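Local coordinates for putative tetrapyrrole (Corrin/porphyrin) methylase (Bacteroides fragilis, PDB 3FFY), which probably methylates the 2'-hydroxyl of a cytidine ribose in 16S rRNA with S-adenosyl-L-methionine, this chain being the C-terminal part of the enzyme, at residues A[57-62]-A[88-93]; A[7-12]-A[107-112]; A[24-29]-A[34-39]. One frame throughout, in Å; residues are numbered along the deposited sequence.

Interaction 1. Residues A[57-62]-A[88-93]; sequences KTLTQF and GTLSEL
Leu59, Phe62 and Leu90 all turn CG away from their own carbonyl carbon and beside the backbone N (chi1 -80° for Leu90), which points the two leucines across the gap between helices 55-66 and 90-99. Leu90 is then extended (chi2 172°), and its two methyls divide the work. CD1 lies against the Phe62 carbonyl, 3.4 Å from Phe62 C, and is 3.7 Å from Phe62 CB. CD2 comes between the two facing side chains, 3.9 Å from Phe62 CB and 4.0 Å from Leu59 CD2, and sits at the edge of the Phe62 ring near its plane. The ring itself leads away from Leu90, and Thr58 CG2 rests over one of its faces toward the rim. One turn back, Leu59 slants across both leucines of the other helix: CD2 meets Leu90, while CD1 stands 4.1 Å from Leu93 CB. The contact is thus wholly apolar and buried.

Thr89 and Glu92 bond to each other at the start of helix 90-99. Thr89 is the N-cap, and its OG1 accepts from Glu92 N at 3.0 Å in an almost straight bond (172°). In return, Thr89 N donates to Glu92 OE1 at 2.8 Å, on the anti side of the carboxylate and tilted out of its plane. This reciprocal pair closes the first turn and probably helps to hold Leu90 and Leu93 in place. Both leucines also touch Val72 of strand 71-77, and Phe62 packs on Ile108 and Leu110, so the two helices lie side by side on one face of the mixed sheet. The arrangement combines a capping box with the helix-on-sheet layering of an alpha/beta domain, here the C-terminal part of a tetrapyrrole methylase-family enzyme.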
loop_
_atom_site.group_PDB
_atom_site.type_symbol
_atom_site.label_atom_id
_atom_site.label_comp_id
_atom_site.label_asym_id
_atom_site.label_seq_id
_atom_site.Cartn_x
_atom_site.Cartn_y
_atom_site.Cartn_z
ATOM N N LYS A 57 -2.336 21.988 -2.919
ATOM C CA LYS A 57 -2.877 22.999 -1.971
ATOM C C LYS A 57 -3.305 22.356 -0.653
ATOM O O LYS A 57 -2.890 22.804 0.419
ATOM C CB LYS A 57 -4.087 23.742 -2.576
ATOM C CG LYS A 57 -4.688 24.871 -1.681
ATOM C CD LYS A 57 -5.967 25.510 -2.282
ATOM C CE LYS A 57 -6.819 26.227 -1.179
ATOM N NZ LYS A 57 -7.892 27.094 -1.740
ATOM N N THR A 58 -4.124 21.307 -0.752
ATOM C CA THR A 58 -4.595 20.605 0.447
ATOM C C THR A 58 -3.406 20.107 1.310
ATOM O O THR A 58 -3.397 20.290 2.537
ATOM C CB THR A 58 -5.565 19.458 0.090
ATOM O OG1 THR A 58 -6.792 20.038 -0.358
ATOM C CG2 THR A 58 -5.835 18.586 1.307
ATOM N N LEU A 59 -2.416 19.478 0.663
ATOM C CA LEU A 59 -1.235 18.961 1.370
ATOM C C LEU A 59 -0.431 20.076 1.993
ATOM O O LEU A 59 0.044 19.939 3.113
ATOM C CB LEU A 59 -0.332 18.155 0.446
ATOM C CG LEU A 59 -0.909 16.839 -0.057
ATOM C CD1 LEU A 59 0.107 16.265 -1.002
ATOM C CD2 LEU A 59 -1.238 15.861 1.031
ATOM N N THR A 60 -0.326 21.205 1.283
ATOM C CA THR A 60 0.379 22.362 1.806
ATOM C C THR A 60 -0.325 22.887 3.050
ATOM O O THR A 60 0.287 23.118 4.088
ATOM C CB THR A 60 0.522 23.455 0.752
ATOM O OG1 THR A 60 1.198 22.881 -0.384
ATOM C CG2 THR A 60 1.323 24.566 1.315
ATOM N N GLN A 61 -1.634 23.035 2.962
ATOM C CA GLN A 61 -2.370 23.536 4.120
ATOM C C GLN A 61 -2.364 22.530 5.273
ATOM O O GLN A 61 -2.336 22.921 6.434
ATOM C CB GLN A 61 -3.791 23.903 3.708
ATOM C CG GLN A 61 -3.789 25.002 2.658
ATOM C CD GLN A 61 -5.185 25.512 2.338
ATOM O OE1 GLN A 61 -6.041 24.769 1.856
ATOM N NE2 GLN A 61 -5.419 26.788 2.609
ATOM N N PHE A 62 -2.439 21.243 4.958
ATOM C CA PHE A 62 -2.254 20.205 5.965
ATOM C C PHE A 62 -0.909 20.425 6.703
ATOM O O PHE A 62 -0.835 20.342 7.959
ATOM C CB PHE A 62 -2.302 18.796 5.318
ATOM C CG PHE A 62 -3.704 18.247 5.058
ATOM C CD1 PHE A 62 -4.848 19.030 5.197
ATOM C CD2 PHE A 62 -3.866 16.920 4.636
ATOM C CE1 PHE A 62 -6.086 18.498 4.968
ATOM C CE2 PHE A 62 -5.090 16.404 4.425
ATOM C CZ PHE A 62 -6.205 17.170 4.566
ATOM N N GLY A 88 4.786 9.219 3.336
ATOM C CA GLY A 88 5.890 9.832 4.015
ATOM C C GLY A 88 5.373 10.964 4.880
ATOM O O GLY A 88 4.225 10.961 5.305
ATOM N N THR A 89 6.233 11.919 5.150
ATOM C CA THR A 89 5.811 13.125 5.839
ATOM C C THR A 89 5.049 14.012 4.835
ATOM O O THR A 89 5.149 13.836 3.584
ATOM C CB THR A 89 6.976 13.857 6.391
ATOM O OG1 THR A 89 7.751 14.382 5.303
ATOM C CG2 THR A 89 7.894 12.935 7.305
ATOM N N LEU A 90 4.260 14.946 5.368
ATOM C CA LEU A 90 3.609 15.929 4.513
ATOM C C LEU A 90 4.667 16.669 3.632
ATOM O O LEU A 90 4.446 16.929 2.451
ATOM C CB LEU A 90 2.789 16.936 5.355
ATOM C CG LEU A 90 1.405 16.475 5.826
ATOM C CD1 LEU A 90 0.789 17.537 6.838
ATOM C CD2 LEU A 90 0.492 16.215 4.644
ATOM N N SER A 91 5.784 16.994 4.234
ATOM C CA SER A 91 6.896 17.636 3.545
ATOM C C SER A 91 7.394 16.821 2.318
ATOM O O SER A 91 7.532 17.343 1.220
ATOM C CB SER A 91 8.047 17.847 4.539
ATOM O OG SER A 91 9.075 18.590 3.934
ATOM N N GLU A 92 7.647 15.544 2.530
ATOM C CA GLU A 92 7.997 14.631 1.442
ATOM C C GLU A 92 6.913 14.559 0.358
ATOM O O GLU A 92 7.239 14.598 -0.843
ATOM C CB GLU A 92 8.253 13.240 1.989
ATOM C CG GLU A 92 9.529 13.139 2.766
ATOM C CD GLU A 92 9.672 11.807 3.522
ATOM O OE1 GLU A 92 8.688 11.209 3.976
ATOM O OE2 GLU A 92 10.803 11.359 3.698
ATOM N N LEU A 93 5.647 14.500 0.745
ATOM C CA LEU A 93 4.603 14.449 -0.272
ATOM C C LEU A 93 4.453 15.790 -1.022
ATOM O O LEU A 93 4.097 15.795 -2.157
ATOM C CB LEU A 93 3.273 13.994 0.295
ATOM C CG LEU A 93 2.980 12.448 0.194
ATOM C CD1 LEU A 93 3.987 11.629 1.082
ATOM C CD2 LEU A 93 1.612 12.201 0.551
#

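Interaction 2. Residues A[7-12]-A[107-112]; sequences VPALVA and VIVLAG
Ala9, Leu10, Val107 and Val109 bring no ring, amide or carboxylate to this contact; the flat group that takes part is the peptide carbonyl of Ala9, whose O lies 3.9 Å from Val109 CG2. Otherwise the contact is aliphatic carbon against aliphatic carbon, chiefly methyls. Ala9 CB points at the strand and presses on Val107 CG1 at 3.3 Å, tighter than ordinary carbon contact, with Val107 CB at 3.5 Å. The same methyl lies 4.0 Å from Val109 CG2, so one small side chain serves two valines that are two residues apart and point to the same side of the strand. Val109 divides its branches: CG1, anti to the backbone N (chi1 -176°), meets Leu10 CD2 at 3.9 Å, the two side chains crossing at about a right angle, while CG2 faces Ala9.

The short side chain of Ala9 is consistent with the close approach of helix and strand, whose segment axes come within 8.6 Å and run at 43° to each other. Leu10 covers the flank of that approach and touches Asn17 as well.

Strand 106-110 is central in the mixed sheet, bonded through its backbone to strands 45-50 and 71-77. Helix 6-12 lies on the Val107 and Val109 face, where Ala9 also touches Ser75, whereas Ile108 and Leu110 pack on helix 55-66 on the opposite face.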
loop_
_atom_site.group_PDB
_atom_site.type_symbol
_atom_site.label_atom_id
_atom_site.label_comp_id
_atom_site.label_asym_id
_atom_site.label_seq_id
_atom_site.Cartn_x
_atom_site.Cartn_y
_atom_site.Cartn_z
ATOM N N VAL A 7 -11.319 2.405 1.815
ATOM C CA VAL A 7 -11.031 1.111 2.481
ATOM C C VAL A 7 -9.609 0.606 2.102
ATOM O O VAL A 7 -8.745 0.493 2.957
ATOM C CB VAL A 7 -12.155 0.099 2.251
ATOM C CG1 VAL A 7 -11.853 -1.259 2.952
ATOM C CG2 VAL A 7 -13.488 0.650 2.768
ATOM N N PRO A 8 -9.323 0.395 0.804
ATOM C CA PRO A 8 -7.932 -0.024 0.516
ATOM C C PRO A 8 -6.863 1.038 0.812
ATOM O O PRO A 8 -5.714 0.693 1.089
ATOM C CB PRO A 8 -7.966 -0.340 -0.989
ATOM C CG PRO A 8 -9.183 0.460 -1.522
ATOM C CD PRO A 8 -10.176 0.368 -0.399
ATOM N N ALA A 9 -7.217 2.327 0.730
ATOM C CA ALA A 9 -6.275 3.402 1.055
ATOM C C ALA A 9 -5.818 3.268 2.502
ATOM O O ALA A 9 -4.628 3.384 2.794
ATOM C CB ALA A 9 -6.896 4.807 0.811
ATOM N N LEU A 10 -6.767 3.001 3.400
ATOM C CA LEU A 10 -6.433 2.825 4.807
ATOM C C LEU A 10 -5.466 1.656 4.969
ATOM O O LEU A 10 -4.516 1.774 5.721
ATOM C CB LEU A 10 -7.663 2.570 5.699
ATOM C CG LEU A 10 -8.448 3.753 6.264
ATOM C CD1 LEU A 10 -9.851 3.247 6.760
ATOM C CD2 LEU A 10 -7.606 4.488 7.368
ATOM N N VAL A 11 -5.738 0.536 4.288
ATOM C CA VAL A 11 -4.883 -0.656 4.378
ATOM C C VAL A 11 -3.457 -0.383 3.887
ATOM O O VAL A 11 -2.496 -0.760 4.520
ATOM C CB VAL A 11 -5.485 -1.823 3.577
ATOM C CG1 VAL A 11 -4.499 -2.994 3.535
ATOM C CG2 VAL A 11 -6.754 -2.266 4.179
ATOM N N ALA A 12 -3.357 0.333 2.772
ATOM C CA ALA A 12 -2.111 0.683 2.116
ATOM C C ALA A 12 -1.310 1.661 2.926
ATOM O O ALA A 12 -0.111 1.802 2.702
ATOM C CB ALA A 12 -2.425 1.349 0.719
ATOM N N VAL A 107 -7.215 9.480 -2.399
ATOM C CA VAL A 107 -7.580 9.388 -1.013
ATOM C C VAL A 107 -6.327 9.826 -0.266
ATOM O O VAL A 107 -5.185 9.413 -0.601
ATOM C CB VAL A 107 -7.934 7.899 -0.585
ATOM C CG1 VAL A 107 -8.353 7.813 0.896
ATOM C CG2 VAL A 107 -8.969 7.267 -1.532
ATOM N N ILE A 108 -6.535 10.701 0.732
ATOM C CA ILE A 108 -5.515 11.112 1.633
ATOM C C ILE A 108 -5.806 10.492 2.988
ATOM O O ILE A 108 -6.906 10.672 3.548
ATOM C CB ILE A 108 -5.442 12.673 1.788
ATOM C CG1 ILE A 108 -5.388 13.328 0.407
ATOM C CG2 ILE A 108 -4.229 13.064 2.714
ATOM C CD1 ILE A 108 -5.570 14.900 0.387
ATOM N N VAL A 109 -4.818 9.756 3.502
ATOM C CA VAL A 109 -4.883 9.183 4.859
ATOM C C VAL A 109 -3.829 9.887 5.683
ATOM O O VAL A 109 -2.622 9.743 5.433
ATOM C CB VAL A 109 -4.661 7.663 4.869
ATOM C CG1 VAL A 109 -4.846 7.057 6.329
ATOM C CG2 VAL A 109 -5.639 7.036 3.904
ATOM N N LEU A 110 -4.302 10.705 6.625
ATOM C CA LEU A 110 -3.489 11.594 7.440
ATOM C C LEU A 110 -3.441 11.068 8.885
ATOM O O LEU A 110 -4.462 10.816 9.513
ATOM C CB LEU A 110 -4.126 12.999 7.454
ATOM C CG LEU A 110 -3.356 14.139 8.170
ATOM C CD1 LEU A 110 -1.940 14.470 7.521
ATOM C CD2 LEU A 110 -4.282 15.397 8.315
ATOM N N ALA A 111 -2.237 10.941 9.396
ATOM C CA ALA A 111 -1.990 10.558 10.789
ATOM C C ALA A 111 -2.569 11.604 11.719
ATOM O O ALA A 111 -2.522 12.824 11.441
ATOM C CB ALA A 111 -0.446 10.358 11.039
ATOM N N GLY A 112 -3.170 11.134 12.801
ATOM C CA GLY A 112 -3.603 12.063 13.842
ATOM C C GLY A 112 -2.462 12.562 14.727
ATOM O O GLY A 112 -1.303 12.195 14.551
#

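Interaction 3. Residues A[24-29]-A[34-39]; sequences GFLPQK and TKLKSL. With SO4 (sulfate ion), chain B.
Leu26 and Leu36 form the close, buried half of a loop-to-helix contact in which the loop after strand 20-24 folds back on helix 32-38 of the alpha/beta domain. Leu26 CD2 meets Leu36 CD2 at 3.9 Å, the side chains crossing at about a right angle, and the same methyl lies 4.1 Å from Lys35 CG. Beneath, Leu26 touches Thr58, and Leu36 packs on Phe62 and Tyr65 of helix 55-66.

Toward solvent the fit is sparser. Pro27 CD stands 4.1 Å from Lys35 CB, with the ring lying across the lysine chain. CB and CG of Lys35 lie against Pro27 and Leu26, but a bend at chi2 (71°) leads the ammonium away, where it forms a salt bridge with Glu23. A sulfate, probably from the crystallisation liquor, sits at the N-terminal end of helix 32-38, a place where backbone N-H groups commonly bind anions. Gly31 N and Met33 N bond to it, and Thr34 N donates to sulfate O4 at 2.9 Å, with an N-H...O angle of 150°.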
loop_
_atom_site.group_PDB
_atom_site.type_symbol
_atom_site.label_atom_id
_atom_site.label_comp_id
_atom_site.label_asym_id
_atom_site.label_seq_id
_atom_site.Cartn_x
_atom_site.Cartn_y
_atom_site.Cartn_z
ATOM N N GLY A 24 -14.138 13.006 4.080
ATOM C CA GLY A 24 -14.650 13.257 2.721
ATOM C C GLY A 24 -13.850 14.353 2.037
ATOM O O GLY A 24 -12.642 14.376 2.105
ATOM N N PHE A 25 -14.546 15.281 1.407
ATOM C CA PHE A 25 -13.936 16.381 0.692
ATOM C C PHE A 25 -13.916 17.579 1.592
ATOM O O PHE A 25 -14.914 17.882 2.245
ATOM C CB PHE A 25 -14.796 16.714 -0.512
ATOM C CG PHE A 25 -14.788 15.635 -1.552
ATOM C CD1 PHE A 25 -13.761 15.587 -2.509
ATOM C CD2 PHE A 25 -15.770 14.670 -1.576
ATOM C CE1 PHE A 25 -13.736 14.597 -3.470
ATOM C CE2 PHE A 25 -15.755 13.677 -2.542
ATOM C CZ PHE A 25 -14.725 13.638 -3.481
ATOM N N LEU A 26 -12.795 18.275 1.627
ATOM C CA LEU A 26 -12.723 19.573 2.291
ATOM C C LEU A 26 -13.595 20.586 1.589
ATOM O O LEU A 26 -13.801 20.541 0.359
ATOM C CB LEU A 26 -11.309 20.098 2.257
ATOM C CG LEU A 26 -10.323 19.627 3.300
ATOM C CD1 LEU A 26 -8.940 19.943 2.708
ATOM C CD2 LEU A 26 -10.527 20.422 4.594
ATOM N N PRO A 27 -14.135 21.512 2.357
ATOM C CA PRO A 27 -14.756 22.644 1.736
ATOM C C PRO A 27 -13.755 23.345 0.834
ATOM O O PRO A 27 -12.595 23.484 1.204
ATOM C CB PRO A 27 -15.107 23.530 2.922
ATOM C CG PRO A 27 -15.224 22.601 4.071
ATOM C CD PRO A 27 -14.212 21.549 3.821
ATOM N N GLN A 28 -14.194 23.756 -0.350
ATOM C CA GLN A 28 -13.314 24.423 -1.306
ATOM C C GLN A 28 -13.044 25.853 -0.900
ATOM O O GLN A 28 -11.972 26.393 -1.199
ATOM C CB GLN A 28 -13.928 24.418 -2.715
ATOM C CG GLN A 28 -13.902 23.060 -3.395
ATOM C CD GLN A 28 -12.488 22.645 -3.833
ATOM O OE1 GLN A 28 -11.938 23.223 -4.788
ATOM N NE2 GLN A 28 -11.901 21.634 -3.150
ATOM N N LYS A 29 -14.035 26.471 -0.247
ATOM C CA LYS A 29 -13.982 27.896 0.096
ATOM C C LYS A 29 -14.603 28.107 1.486
ATOM O O LYS A 29 -14.024 27.705 2.499
ATOM C CB LYS A 29 -14.664 28.757 -0.999
ATOM C CG LYS A 29 -14.048 28.650 -2.442
ATOM C CD LYS A 29 -15.076 28.994 -3.595
ATOM C CE LYS A 29 -15.228 27.835 -4.658
ATOM N NZ LYS A 29 -16.322 26.797 -4.380
ATOM N N THR A 34 -12.163 26.822 8.809
ATOM C CA THR A 34 -12.836 26.288 9.987
ATOM C C THR A 34 -12.681 24.781 10.134
ATOM O O THR A 34 -12.281 24.315 11.182
ATOM C CB THR A 34 -14.305 26.604 9.951
ATOM O OG1 THR A 34 -14.450 28.018 9.784
ATOM C CG2 THR A 34 -14.985 26.139 11.260
ATOM N N LYS A 35 -13.002 24.019 9.095
ATOM C CA LYS A 35 -12.794 22.592 9.140
ATOM C C LYS A 35 -11.346 22.254 9.483
ATOM O O LYS A 35 -11.106 21.368 10.284
ATOM C CB LYS A 35 -13.147 21.937 7.804
ATOM C CG LYS A 35 -13.056 20.420 7.828
ATOM C CD LYS A 35 -14.185 19.773 8.648
ATOM C CE LYS A 35 -13.821 18.364 9.115
ATOM N NZ LYS A 35 -14.997 17.532 9.485
ATOM N N LEU A 36 -10.380 22.932 8.869
ATOM C CA LEU A 36 -8.957 22.581 9.085
ATOM C C LEU A 36 -8.580 22.843 10.530
ATOM O O LEU A 36 -7.999 21.990 11.231
ATOM C CB LEU A 36 -8.053 23.408 8.170
ATOM C CG LEU A 36 -7.918 23.013 6.690
ATOM C CD1 LEU A 36 -6.998 23.991 5.954
ATOM C CD2 LEU A 36 -7.382 21.605 6.564
ATOM N N LYS A 37 -8.933 24.051 10.950
ATOM C CA LYS A 37 -8.735 24.513 12.308
ATOM C C LYS A 37 -9.339 23.489 13.262
ATOM O O LYS A 37 -8.754 23.181 14.307
ATOM C CB LYS A 37 -9.434 25.866 12.498
ATOM C CG LYS A 37 -8.729 26.907 13.374
ATOM C CD LYS A 37 -9.731 28.070 13.677
ATOM C CE LYS A 37 -9.328 28.955 14.874
ATOM N NZ LYS A 37 -10.536 29.502 15.610
ATOM N N SER A 38 -10.503 22.947 12.889
ATOM C CA SER A 38 -11.235 22.015 13.757
ATOM C C SER A 38 -10.492 20.680 13.939
ATOM O O SER A 38 -10.651 20.017 14.978
ATOM C CB SER A 38 -12.669 21.784 13.242
ATOM O OG SER A 38 -12.815 20.571 12.523
ATOM N N LEU A 39 -9.649 20.299 12.975
ATOM C CA LEU A 39 -9.014 18.962 13.024
ATOM C C LEU A 39 -7.653 18.926 13.730
ATOM O O LEU A 39 -7.018 17.850 13.874
ATOM C CB LEU A 39 -8.878 18.412 11.621
ATOM C CG LEU A 39 -10.204 18.084 10.971
ATOM C CD1 LEU A 39 -9.922 17.808 9.493
ATOM C CD2 LEU A 39 -10.929 16.900 11.689
HETATM S S SO4 B . -13.702 29.783 6.511
HETATM O O1 SO4 B . -12.710 29.175 5.509
HETATM O O2 SO4 B . -15.081 29.932 5.875
HETATM O O3 SO4 B . -12.998 30.935 7.178
HETATM O O4 SO4 B . -13.919 28.841 7.708
#

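Interactions 1 and 2 are buried, apolar contacts on opposite faces of the sheet: 7-12 covers one side of strand 106-110, while helix 55-66 of interaction 1 packs on the other through Thr58 and Phe62. Interaction 3 is partly buried, farther from the chain centre, and has beside it a lysine salt-bridged to Glu23 and a bound sulfate. It joins interaction 1 directly, through helix 55-66, but its nearest atoms stay about 6 Å from interaction 2. Of the polar bonds described, side chains cap the start of helix 90-99, whereas a sulfate accepts N-H groups at the start of helix 32-38; leucine and valine methyls fill the middle.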